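Local coordinates for protein phospholethanolamine N-methyltransferase 2 (Haemonchus contortus, PDB 4KRI) that probably catalyses S-adenosylmethionine-dependent N-methylation of phosphomonomethylethanolamine in nematode phosphocholine biosynthesis, at residues 26-31 with 37-42; 75-80 with 102-107; 213-218 with 242-247; 357-360 with 366-369. All coordinates share one frame; numbering follows the deposited sequence.

How the contacts relate
Contacts 1 and 2 are buried and lie in the N-terminal half, their centres 19 Å apart, where strands 25-29 and 98-105 flank strand 64-70. Contacts 3 and 4 belong to the methyltransferase half, and each is partly buried with a lysine at its outer margin. No hydrogen bond crosses between the two segments in any of the four; all rest on branched aliphatic groups, with a phenylalanine ring added in contact 3. Contact 2 differs in the polar groups its strand holds close beside the apolar patch. Contacts 3 and 4 are joined directly by a salt bridge, R216 NH2 to E368 OE2 at 2.8 Å, whereas contacts 1 and 2 do not touch each other.

Contact 1: 26-31 with 37-42; sequences VGILCP and KALTEQ
I28 of strand 25-29 packs against L39 and T40 on the helix that follows it, the first strand and the helix of a beta-alpha-beta unit whose second strand, 48-52, runs parallel to the first. The CA atoms of I28 and L39 are 8.1 Å apart, and the isoleucine fills the gap with both of its branches. Its CG2 methyl meets CD1 of L39 at 3.8 Å. The longer branch leaves beside the backbone N, anti to the carbonyl carbon (chi1 -61°), and runs on extended, which carries CD1 of I28 over to CB of L39 at 3.9 Å. This inner side is tightly filled: L39 also leans on I11 of helix 5-18 and I68 of strand 64-70, and I28 touches T49. The side of the helix bearing K37 and E41 is open by comparison. K37 is turned away from the strand and is exposed, as is E41, so the charged residues here stay off the apolar seam. T40 stands at the transition, partly exposed, with a hydroxyl that is already engaged by a hydrogen bond to the carbonyl O of R36 in its own helix. That same OG1 of T40 rests 3.6 Å from the CD1 methyl of I28, a polar atom against a methyl in plain van der Waals contact.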
loop_
_atom_site.group_PDB
_atom_site.type_symbol
_atom_site.label_atom_id
_atom_site.label_comp_id
_atom_site.label_asym_id
_atom_site.label_seq_id
_atom_site.Cartn_x
_atom_site.Cartn_y
_atom_site.Cartn_z
ATOM N N VAL A 26 26.477 -11.429 -0.796
ATOM C CA VAL A 26 25.800 -10.148 -1.005
ATOM C C VAL A 26 26.586 -9.329 -2.018
ATOM O O VAL A 26 27.816 -9.322 -1.988
ATOM C CB VAL A 26 25.682 -9.367 0.317
ATOM C CG1 VAL A 26 25.199 -7.941 0.074
ATOM C CG2 VAL A 26 24.729 -10.069 1.234
ATOM N N GLY A 27 25.882 -8.699 -2.955
ATOM C CA GLY A 27 26.503 -7.764 -3.875
ATOM C C GLY A 27 25.996 -6.377 -3.535
ATOM O O GLY A 27 24.841 -6.226 -3.126
ATOM N N ILE A 28 26.866 -5.380 -3.675
ATOM C CA ILE A 28 26.510 -3.991 -3.420
ATOM C C ILE A 28 26.920 -3.139 -4.617
ATOM O O ILE A 28 28.070 -3.164 -5.033
ATOM C CB ILE A 28 27.233 -3.467 -2.164
ATOM C CG1 ILE A 28 26.808 -4.289 -0.938
ATOM C CG2 ILE A 28 26.918 -1.987 -1.944
ATOM C CD1 ILE A 28 27.592 -3.985 0.322
ATOM N N LEU A 29 25.963 -2.417 -5.185
ATOM C CA LEU A 29 26.256 -1.466 -6.248
ATOM C C LEU A 29 25.963 -0.089 -5.678
ATOM O O LEU A 29 24.804 0.245 -5.423
ATOM C CB LEU A 29 25.381 -1.740 -7.474
ATOM C CG LEU A 29 25.326 -0.669 -8.571
ATOM C CD1 LEU A 29 26.708 -0.340 -9.101
ATOM C CD2 LEU A 29 24.416 -1.139 -9.710
ATOM N N CYS A 30 27.014 0.694 -5.449
ATOM C CA CYS A 30 26.876 1.972 -4.767
ATOM C C CYS A 30 28.081 2.820 -5.114
ATOM O O CYS A 30 29.203 2.492 -4.720
ATOM C CB CYS A 30 26.806 1.750 -3.253
ATOM S SG CYS A 30 26.499 3.237 -2.252
ATOM N N PRO A 31 27.857 3.910 -5.863
ATOM C CA PRO A 31 28.987 4.728 -6.323
ATOM C C PRO A 31 29.635 5.552 -5.208
ATOM O O PRO A 31 30.781 5.978 -5.367
ATOM C CB PRO A 31 28.347 5.644 -7.372
ATOM C CG PRO A 31 26.919 5.747 -6.959
ATOM C CD PRO A 31 26.566 4.399 -6.380
ATOM N N LYS A 37 30.560 1.347 2.330
ATOM C CA LYS A 37 31.240 0.754 3.480
ATOM C C LYS A 37 30.321 0.606 4.695
ATOM O O LYS A 37 30.442 -0.353 5.462
ATOM C CB LYS A 37 32.470 1.579 3.849
ATOM C CG LYS A 37 33.557 1.558 2.802
ATOM C CD LYS A 37 34.529 2.702 3.038
ATOM C CE LYS A 37 35.669 2.677 2.041
ATOM N NZ LYS A 37 36.675 3.710 2.382
ATOM N N ALA A 38 29.409 1.560 4.867
ATOM C CA ALA A 38 28.395 1.474 5.916
ATOM C C ALA A 38 27.502 0.247 5.719
ATOM O O ALA A 38 27.093 -0.401 6.685
ATOM C CB ALA A 38 27.552 2.738 5.943
ATOM N N LEU A 39 27.181 -0.058 4.467
ATOM C CA LEU A 39 26.418 -1.264 4.158
ATOM C C LEU A 39 27.230 -2.518 4.467
ATOM O O LEU A 39 26.719 -3.473 5.053
ATOM C CB LEU A 39 25.996 -1.278 2.687
ATOM C CG LEU A 39 24.749 -0.515 2.255
ATOM C CD1 LEU A 39 24.614 -0.541 0.737
ATOM C CD2 LEU A 39 23.507 -1.113 2.913
ATOM N N THR A 40 28.498 -2.513 4.075
ATOM C CA THR A 40 29.358 -3.676 4.279
ATOM C C THR A 40 29.510 -4.029 5.754
ATOM O O THR A 40 29.474 -5.204 6.118
ATOM C CB THR A 40 30.754 -3.463 3.655
ATOM O OG1 THR A 40 30.629 -3.319 2.233
ATOM C CG2 THR A 40 31.661 -4.652 3.951
ATOM N N GLU A 41 29.662 -3.016 6.604
ATOM C CA GLU A 41 29.885 -3.243 8.034
ATOM C C GLU A 41 28.652 -3.802 8.732
ATOM O O GLU A 41 28.727 -4.231 9.883
ATOM C CB GLU A 41 30.350 -1.962 8.742
ATOM C CG GLU A 41 31.795 -1.553 8.461
ATOM C CD GLU A 41 32.814 -2.630 8.816
ATOM O OE1 GLU A 41 32.928 -3.004 10.004
ATOM O OE2 GLU A 41 33.515 -3.100 7.900
ATOM N N GLN A 42 27.522 -3.793 8.034
ATOM C CA GLN A 42 26.280 -4.348 8.553
ATOM C C GLN A 42 26.311 -5.872 8.571
ATOM O O GLN A 42 25.495 -6.508 9.240
ATOM C CB GLN A 42 25.099 -3.870 7.708
ATOM C CG GLN A 42 24.677 -2.424 7.966
ATOM C CD GLN A 42 23.965 -2.268 9.291
ATOM O OE1 GLN A 42 22.854 -2.770 9.474
ATOM N NE2 GLN A 42 24.608 -1.590 10.231
#

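Contact 2: 75-80 with 102-107; sequences EEINDS and LRQDLS
I77 and Q104 mark the nearest approach of the two backbones, their CA atoms 9.1 Å apart, with a short 3-10 turn at 76-78 facing the end of strand 98-105. The turn is held by its own backbone bonds, N78 N to E75 O and D79 N to E76 O; no hydrogen bond crosses to the strand, and side chains bridge the gap. I77 directs its side chain at the strand with CG1 wedged between the backbone N and the carbonyl carbon (chi1 65°). From there CD1 of I77 reaches CD2 of L106 at 3.7 Å, the two side chains meeting at a slant. The other branch, CG2 of I77, lies more loosely over the aliphatic part of Q104, 4.2 Å from its CG. The amide of Q104 continues past this patch to the loop ahead of the turn: OE1 accepts from the backbone N of L73, and NE2 bonds D74 OD1. At the strand's last residue, D105 bonds forward to S107 in an Asx turn. Its OD1 takes the backbone N of S107 at 3.0 Å, from well above the carboxylate plane, and also bonds N153 ND2, while OD2 takes the S107 hydroxyl OG at 3.1 Å on the syn side. L118 and M115 of helix 114-124 touch I77 and L106 respectively. The contact itself is apolar, and the amide of the buried Q104 is satisfied by the 73-74 loop rather than by the turn it lies beside.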
loop_
_atom_site.group_PDB
_atom_site.type_symbol
_atom_site.label_atom_id
_atom_site.label_comp_id
_atom_site.label_asym_id
_atom_site.label_seq_id
_atom_site.Cartn_x
_atom_site.Cartn_y
_atom_site.Cartn_z
ATOM N N GLU A 75 21.017 7.740 -14.113
ATOM C CA GLU A 75 20.916 7.674 -15.566
ATOM C C GLU A 75 19.804 6.737 -16.019
ATOM O O GLU A 75 19.025 7.072 -16.915
ATOM C CB GLU A 75 22.236 7.207 -16.175
ATOM C CG GLU A 75 23.285 8.288 -16.316
ATOM C CD GLU A 75 24.409 7.850 -17.224
ATOM O OE1 GLU A 75 24.557 6.625 -17.428
ATOM O OE2 GLU A 75 25.133 8.724 -17.744
ATOM N N GLU A 76 19.738 5.562 -15.397
ATOM C CA GLU A 76 18.783 4.524 -15.792
ATOM C C GLU A 76 17.323 4.945 -15.689
ATOM O O GLU A 76 16.505 4.573 -16.532
ATOM C CB GLU A 76 19.000 3.249 -14.968
ATOM C CG GLU A 76 20.225 2.428 -15.365
ATOM C CD GLU A 76 21.554 3.109 -15.035
ATOM O OE1 GLU A 76 21.569 4.094 -14.262
ATOM O OE2 GLU A 76 22.597 2.653 -15.552
ATOM N N ILE A 77 16.978 5.713 -14.661
ATOM C CA ILE A 77 15.572 6.081 -14.484
ATOM C C ILE A 77 15.095 7.083 -15.539
ATOM O O ILE A 77 13.904 7.376 -15.632
ATOM C CB ILE A 77 15.262 6.593 -13.054
ATOM C CG1 ILE A 77 15.997 7.902 -12.771
ATOM C CG2 ILE A 77 15.623 5.530 -12.011
ATOM C CD1 ILE A 77 15.578 8.563 -11.468
ATOM N N ASN A 78 16.022 7.593 -16.345
ATOM C CA ASN A 78 15.673 8.522 -17.420
ATOM C C ASN A 78 15.909 7.938 -18.817
ATOM O O ASN A 78 15.772 8.639 -19.824
ATOM C CB ASN A 78 16.461 9.831 -17.270
ATOM C CG ASN A 78 16.187 10.536 -15.947
ATOM O OD1 ASN A 78 15.038 10.662 -15.516
ATOM N ND2 ASN A 78 17.249 10.996 -15.296
ATOM N N ASP A 79 16.263 6.655 -18.873
ATOM C CA ASP A 79 16.662 6.012 -20.128
ATOM C C ASP A 79 16.326 4.522 -20.074
ATOM O O ASP A 79 17.005 3.758 -19.393
ATOM C CB ASP A 79 18.167 6.208 -20.351
ATOM C CG ASP A 79 18.647 5.684 -21.697
ATOM O OD1 ASP A 79 17.893 4.971 -22.395
ATOM O OD2 ASP A 79 19.806 5.986 -22.054
ATOM N N SER A 80 15.296 4.110 -20.806
ATOM C CA SER A 80 14.790 2.741 -20.695
ATOM C C SER A 80 15.790 1.693 -21.183
ATOM O O SER A 80 15.837 0.585 -20.652
ATOM C CB SER A 80 13.447 2.584 -21.414
ATOM O OG SER A 80 13.594 2.729 -22.814
ATOM N N LEU A 102 16.556 -1.949 -3.724
ATOM C CA LEU A 102 16.959 -0.868 -4.597
ATOM C C LEU A 102 16.520 0.456 -3.994
ATOM O O LEU A 102 15.333 0.687 -3.789
ATOM C CB LEU A 102 16.337 -1.045 -5.990
ATOM C CG LEU A 102 16.408 0.181 -6.912
ATOM C CD1 LEU A 102 17.811 0.412 -7.373
ATOM C CD2 LEU A 102 15.477 0.015 -8.104
ATOM N N ARG A 103 17.484 1.318 -3.695
ATOM C CA ARG A 103 17.187 2.626 -3.136
ATOM C C ARG A 103 17.496 3.679 -4.188
ATOM O O ARG A 103 18.618 3.767 -4.690
ATOM C CB ARG A 103 18.047 2.875 -1.885
ATOM C CG ARG A 103 17.767 4.187 -1.113
ATOM C CD ARG A 103 18.392 5.419 -1.788
ATOM N NE ARG A 103 18.333 6.599 -0.933
ATOM C CZ ARG A 103 19.292 6.958 -0.084
ATOM N NH1 ARG A 103 20.407 6.243 0.028
ATOM N NH2 ARG A 103 19.138 8.045 0.651
ATOM N N GLN A 104 16.503 4.489 -4.518
ATOM C CA GLN A 104 16.708 5.583 -5.445
ATOM C C GLN A 104 15.848 6.759 -5.031
ATOM O O GLN A 104 14.640 6.606 -4.836
ATOM C CB GLN A 104 16.358 5.141 -6.869
ATOM C CG GLN A 104 16.617 6.195 -7.933
ATOM C CD GLN A 104 18.090 6.494 -8.114
ATOM O OE1 GLN A 104 18.933 5.596 -8.049
ATOM N NE2 GLN A 104 18.412 7.768 -8.331
ATOM N N ASP A 105 16.475 7.930 -4.902
ATOM C CA ASP A 105 15.755 9.165 -4.576
ATOM C C ASP A 105 15.062 9.709 -5.822
ATOM O O ASP A 105 15.714 9.926 -6.849
ATOM C CB ASP A 105 16.740 10.192 -4.026
ATOM C CG ASP A 105 16.075 11.486 -3.609
ATOM O OD1 ASP A 105 14.838 11.514 -3.412
ATOM O OD2 ASP A 105 16.809 12.483 -3.468
ATOM N N LEU A 106 13.748 9.925 -5.744
ATOM C CA LEU A 106 12.991 10.446 -6.880
ATOM C C LEU A 106 12.529 11.896 -6.660
ATOM O O LEU A 106 11.687 12.399 -7.397
ATOM C CB LEU A 106 11.796 9.534 -7.209
ATOM C CG LEU A 106 12.112 8.095 -7.641
ATOM C CD1 LEU A 106 10.830 7.362 -7.982
ATOM C CD2 LEU A 106 13.043 8.079 -8.829
ATOM N N SER A 107 13.086 12.567 -5.653
ATOM C CA SER A 107 12.651 13.926 -5.327
ATOM C C SER A 107 13.048 14.951 -6.395
ATOM O O SER A 107 12.428 16.010 -6.503
ATOM C CB SER A 107 13.170 14.361 -3.954
ATOM O OG SER A 107 14.571 14.568 -3.961
#

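Contact 3: 213-218 with 242-247; sequences ILKRFG and SEFGLQ
F244, the last helical residue of 235-244, points its ring across to L214 and K215 at the end of helix 206-215. Its CB is directed at the partner helix, and with chi1 at -61° the ring swings out over the gap between the two helix ends. Along the ring, CE2 of F244 is the first atom to arrive: it sits 3.9 Å from CB of L214 and 4.0 Å from CD1 of the same leucine, which thus touches it at both the root and one tip. Farther out, CZ of F244 comes to 4.3 Å from CG of K215, which lies at the ring edge near its plane. The lysine contributes only the beginning of its chain here; its NZ is 6.8 Å from E243 OE1, not in contact, so any attraction is probably weak. G245 directly follows its helix, and G218 ends a type I turn that begins at K215; both have positive phi and leave helical conformation. L211, one turn back on helix 206-215, and M220 in the following loop also touch the ring, which stays partly exposed. Helix 206-215 lies against the central strands of the methyltransferase domain: L214 rests on F294 of strand 290-296, I213 on that strand and on 320-329, and F244 brings helix 235-244 in alongside.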
loop_
_atom_site.group_PDB
_atom_site.type_symbol
_atom_site.label_atom_id
_atom_site.label_comp_id
_atom_site.label_asym_id
_atom_site.label_seq_id
_atom_site.Cartn_x
_atom_site.Cartn_y
_atom_site.Cartn_z
ATOM N N ILE A 213 -15.943 8.623 12.398
ATOM C CA ILE A 213 -15.454 7.256 12.587
ATOM C C ILE A 213 -14.222 7.217 13.497
ATOM O O ILE A 213 -14.135 6.377 14.396
ATOM C CB ILE A 213 -15.151 6.591 11.232
ATOM C CG1 ILE A 213 -16.442 6.527 10.420
ATOM C CG2 ILE A 213 -14.563 5.199 11.409
ATOM C CD1 ILE A 213 -16.314 5.782 9.151
ATOM N N LEU A 214 -13.279 8.132 13.285
ATOM C CA LEU A 214 -12.073 8.171 14.119
ATOM C C LEU A 214 -12.396 8.359 15.595
ATOM O O LEU A 214 -11.713 7.816 16.467
ATOM C CB LEU A 214 -11.141 9.296 13.674
ATOM C CG LEU A 214 -10.366 8.989 12.399
ATOM C CD1 LEU A 214 -9.525 10.207 11.988
ATOM C CD2 LEU A 214 -9.480 7.762 12.600
ATOM N N LYS A 215 -13.436 9.126 15.879
ATOM C CA LYS A 215 -13.828 9.365 17.259
ATOM C C LYS A 215 -14.319 8.102 17.966
ATOM O O LYS A 215 -14.306 8.028 19.190
ATOM C CB LYS A 215 -14.891 10.468 17.328
ATOM C CG LYS A 215 -14.285 11.866 17.160
ATOM C CD LYS A 215 -15.363 12.949 17.101
ATOM C CE LYS A 215 -14.743 14.320 16.825
ATOM N NZ LYS A 215 -15.779 15.388 16.679
ATOM N N ARG A 216 -14.740 7.108 17.196
ATOM C CA ARG A 216 -15.230 5.870 17.795
ATOM C C ARG A 216 -14.112 4.965 18.315
ATOM O O ARG A 216 -14.378 3.913 18.907
ATOM C CB ARG A 216 -16.157 5.150 16.822
ATOM C CG ARG A 216 -17.335 6.037 16.451
ATOM C CD ARG A 216 -18.368 5.315 15.664
ATOM N NE ARG A 216 -18.886 4.159 16.385
ATOM C CZ ARG A 216 -19.927 3.448 15.965
ATOM N NH1 ARG A 216 -20.547 3.798 14.851
ATOM N NH2 ARG A 216 -20.345 2.400 16.657
ATOM N N PHE A 217 -12.866 5.388 18.122
ATOM C CA PHE A 217 -11.733 4.720 18.766
ATOM C C PHE A 217 -11.773 5.002 20.259
ATOM O O PHE A 217 -11.213 4.245 21.058
ATOM C CB PHE A 217 -10.399 5.243 18.233
ATOM C CG PHE A 217 -9.811 4.435 17.101
ATOM C CD1 PHE A 217 -9.281 3.173 17.328
ATOM C CD2 PHE A 217 -9.749 4.957 15.820
ATOM C CE1 PHE A 217 -8.717 2.433 16.288
ATOM C CE2 PHE A 217 -9.182 4.233 14.778
ATOM C CZ PHE A 217 -8.653 2.969 15.014
ATOM N N GLY A 218 -12.431 6.101 20.627
ATOM C CA GLY A 218 -12.369 6.610 21.985
ATOM C C GLY A 218 -11.184 7.546 22.127
ATOM O O GLY A 218 -10.665 8.044 21.127
ATOM N N SER A 242 -3.435 15.254 11.559
ATOM C CA SER A 242 -3.648 16.691 11.774
ATOM C C SER A 242 -4.635 16.984 12.907
ATOM O O SER A 242 -4.498 17.984 13.608
ATOM C CB SER A 242 -4.087 17.391 10.489
ATOM O OG SER A 242 -5.336 16.886 10.061
ATOM N N GLU A 243 -5.607 16.102 13.098
ATOM C CA GLU A 243 -6.656 16.317 14.095
ATOM C C GLU A 243 -6.303 15.777 15.472
ATOM O O GLU A 243 -6.681 16.363 16.488
ATOM C CB GLU A 243 -7.960 15.659 13.637
ATOM C CG GLU A 243 -8.648 16.384 12.501
ATOM C CD GLU A 243 -9.280 17.694 12.948
ATOM O OE1 GLU A 243 -9.933 17.717 14.021
ATOM O OE2 GLU A 243 -9.117 18.702 12.227
ATOM N N PHE A 244 -5.604 14.646 15.506
ATOM C CA PHE A 244 -5.295 14.004 16.779
ATOM C C PHE A 244 -3.808 13.951 17.100
ATOM O O PHE A 244 -3.430 13.551 18.201
ATOM C CB PHE A 244 -5.891 12.594 16.808
ATOM C CG PHE A 244 -7.386 12.572 16.663
ATOM C CD1 PHE A 244 -8.204 12.700 17.775
ATOM C CD2 PHE A 244 -7.977 12.431 15.410
ATOM C CE1 PHE A 244 -9.580 12.686 17.648
ATOM C CE2 PHE A 244 -9.348 12.416 15.276
ATOM C CZ PHE A 244 -10.154 12.537 16.397
ATOM N N GLY A 245 -2.956 14.340 16.155
ATOM C CA GLY A 245 -1.525 14.324 16.411
ATOM C C GLY A 245 -0.946 12.920 16.464
ATOM O O GLY A 245 0.107 12.691 17.072
ATOM N N LEU A 246 -1.641 11.985 15.825
ATOM C CA LEU A 246 -1.164 10.610 15.747
ATOM C C LEU A 246 -0.000 10.522 14.769
ATOM O O LEU A 246 0.070 11.288 13.803
ATOM C CB LEU A 246 -2.277 9.696 15.268
ATOM C CG LEU A 246 -3.449 9.553 16.240
ATOM C CD1 LEU A 246 -4.532 8.686 15.628
ATOM C CD2 LEU A 246 -2.932 8.930 17.517
ATOM N N GLN A 247 0.911 9.587 15.031
ATOM C CA GLN A 247 1.902 9.185 14.039
ATOM C C GLN A 247 1.270 8.056 13.240
ATOM O O GLN A 247 0.862 7.027 13.804
ATOM C CB GLN A 247 3.177 8.703 14.723
ATOM C CG GLN A 247 4.251 8.228 13.765
ATOM C CD GLN A 247 5.536 7.880 14.483
ATOM O OE1 GLN A 247 5.756 6.732 14.865
ATOM N NE2 GLN A 247 6.388 8.875 14.678
#

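Contact 4: 357-360 with 366-369; sequences EIAK and DIEV
Helix 352-362 and strand 367-371 come closest at A359 and I367, whose CA atoms are 7.7 Å apart, after a short connection in which the chain turns a corner at D366 with positive phi. I367 carries nearly the whole contact through one methyl. With chi1 at -66° its CG1 swings beside the backbone N, and the extended branch carries CD1 to the helix surface. There it lodges between two neighbouring residues, 3.8 Å from CB of A359 and 3.6 Å from CG of K360. Strand 422-430 runs antiparallel to both 320-329 and 367-371, between which it lies, as the reversed last strand does in the Rossmann-like class I methyltransferase fold; the helix covers one side here. A359 is buried, touching F427 of strand 422-430 and F309 of helix 305-315 as well. K360 lies at the outer margin: its aliphatic start covers I367, while the chain bends at chi2 (-143°) and again near the end, and NZ makes a salt bridge with OE2 of E356 one turn back on the same helix. V369, two residues along the strand, touches E356 and L352.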
loop_
_atom_site.group_PDB
_atom_site.type_symbol
_atom_site.label_atom_id
_atom_site.label_comp_id
_atom_site.label_asym_id
_atom_site.label_seq_id
_atom_site.Cartn_x
_atom_site.Cartn_y
_atom_site.Cartn_z
ATOM N N GLU A 357 -17.059 -13.800 14.457
ATOM C CA GLU A 357 -16.507 -15.154 14.593
ATOM C C GLU A 357 -14.996 -15.159 14.397
ATOM O O GLU A 357 -14.246 -15.749 15.185
ATOM C CB GLU A 357 -17.141 -16.098 13.558
ATOM C CG GLU A 357 -18.579 -16.502 13.818
ATOM C CD GLU A 357 -19.225 -17.147 12.596
ATOM O OE1 GLU A 357 -18.543 -17.298 11.554
ATOM O OE2 GLU A 357 -20.420 -17.490 12.666
ATOM N N ILE A 358 -14.551 -14.497 13.332
ATOM C CA ILE A 358 -13.129 -14.431 13.014
ATOM C C ILE A 358 -12.364 -13.663 14.090
ATOM O O ILE A 358 -11.272 -14.064 14.501
ATOM C CB ILE A 358 -12.909 -13.819 11.620
ATOM C CG1 ILE A 358 -13.536 -14.731 10.559
ATOM C CG2 ILE A 358 -11.426 -13.628 11.346
ATOM C CD1 ILE A 358 -13.695 -14.076 9.200
ATOM N N ALA A 359 -12.953 -12.580 14.579
ATOM C CA ALA A 359 -12.270 -11.767 15.581
ATOM C C ALA A 359 -12.112 -12.532 16.891
ATOM O O ALA A 359 -11.074 -12.430 17.552
ATOM C CB ALA A 359 -13.009 -10.456 15.806
ATOM N N LYS A 360 -13.136 -13.299 17.265
ATOM C CA LYS A 360 -13.039 -14.131 18.461
ATOM C C LYS A 360 -11.944 -15.193 18.333
ATOM O O LYS A 360 -11.139 -15.385 19.255
ATOM C CB LYS A 360 -14.385 -14.800 18.765
ATOM C CG LYS A 360 -15.412 -13.867 19.372
ATOM C CD LYS A 360 -16.248 -14.584 20.424
ATOM C CE LYS A 360 -17.307 -13.657 20.989
ATOM N NZ LYS A 360 -18.125 -13.077 19.896
ATOM N N ASP A 366 -13.500 -7.415 23.802
ATOM C CA ASP A 366 -14.265 -6.164 23.716
ATOM C C ASP A 366 -14.714 -5.869 22.290
ATOM O O ASP A 366 -14.524 -4.758 21.786
ATOM C CB ASP A 366 -13.450 -4.982 24.253
ATOM C CG ASP A 366 -13.070 -5.150 25.706
ATOM O OD1 ASP A 366 -13.737 -5.936 26.412
ATOM O OD2 ASP A 366 -12.106 -4.487 26.139
ATOM N N ILE A 367 -15.300 -6.869 21.639
ATOM C CA ILE A 367 -15.717 -6.731 20.245
ATOM C C ILE A 367 -17.006 -5.922 20.104
ATOM O O ILE A 367 -18.016 -6.222 20.745
ATOM C CB ILE A 367 -15.907 -8.117 19.592
ATOM C CG1 ILE A 367 -14.550 -8.835 19.503
ATOM C CG2 ILE A 367 -16.559 -7.988 18.222
ATOM C CD1 ILE A 367 -14.657 -10.342 19.239
ATOM N N GLU A 368 -16.958 -4.890 19.268
ATOM C CA GLU A 368 -18.142 -4.109 18.914
ATOM C C GLU A 368 -18.416 -4.261 17.422
ATOM O O GLU A 368 -17.508 -4.085 16.600
ATOM C CB GLU A 368 -17.910 -2.632 19.248
ATOM C CG GLU A 368 -19.072 -1.717 18.851
ATOM C CD GLU A 368 -18.777 -0.239 19.079
ATOM O OE1 GLU A 368 -17.692 0.086 19.614
ATOM O OE2 GLU A 368 -19.634 0.598 18.716
ATOM N N VAL A 369 -19.655 -4.592 17.062
ATOM C CA VAL A 369 -20.035 -4.588 15.655
ATOM C C VAL A 369 -21.290 -3.746 15.461
ATOM O O VAL A 369 -22.161 -3.698 16.338
ATOM C CB VAL A 369 -20.273 -6.007 15.093
ATOM C CG1 VAL A 369 -18.958 -6.764 14.977
ATOM C CG2 VAL A 369 -21.286 -6.781 15.961
#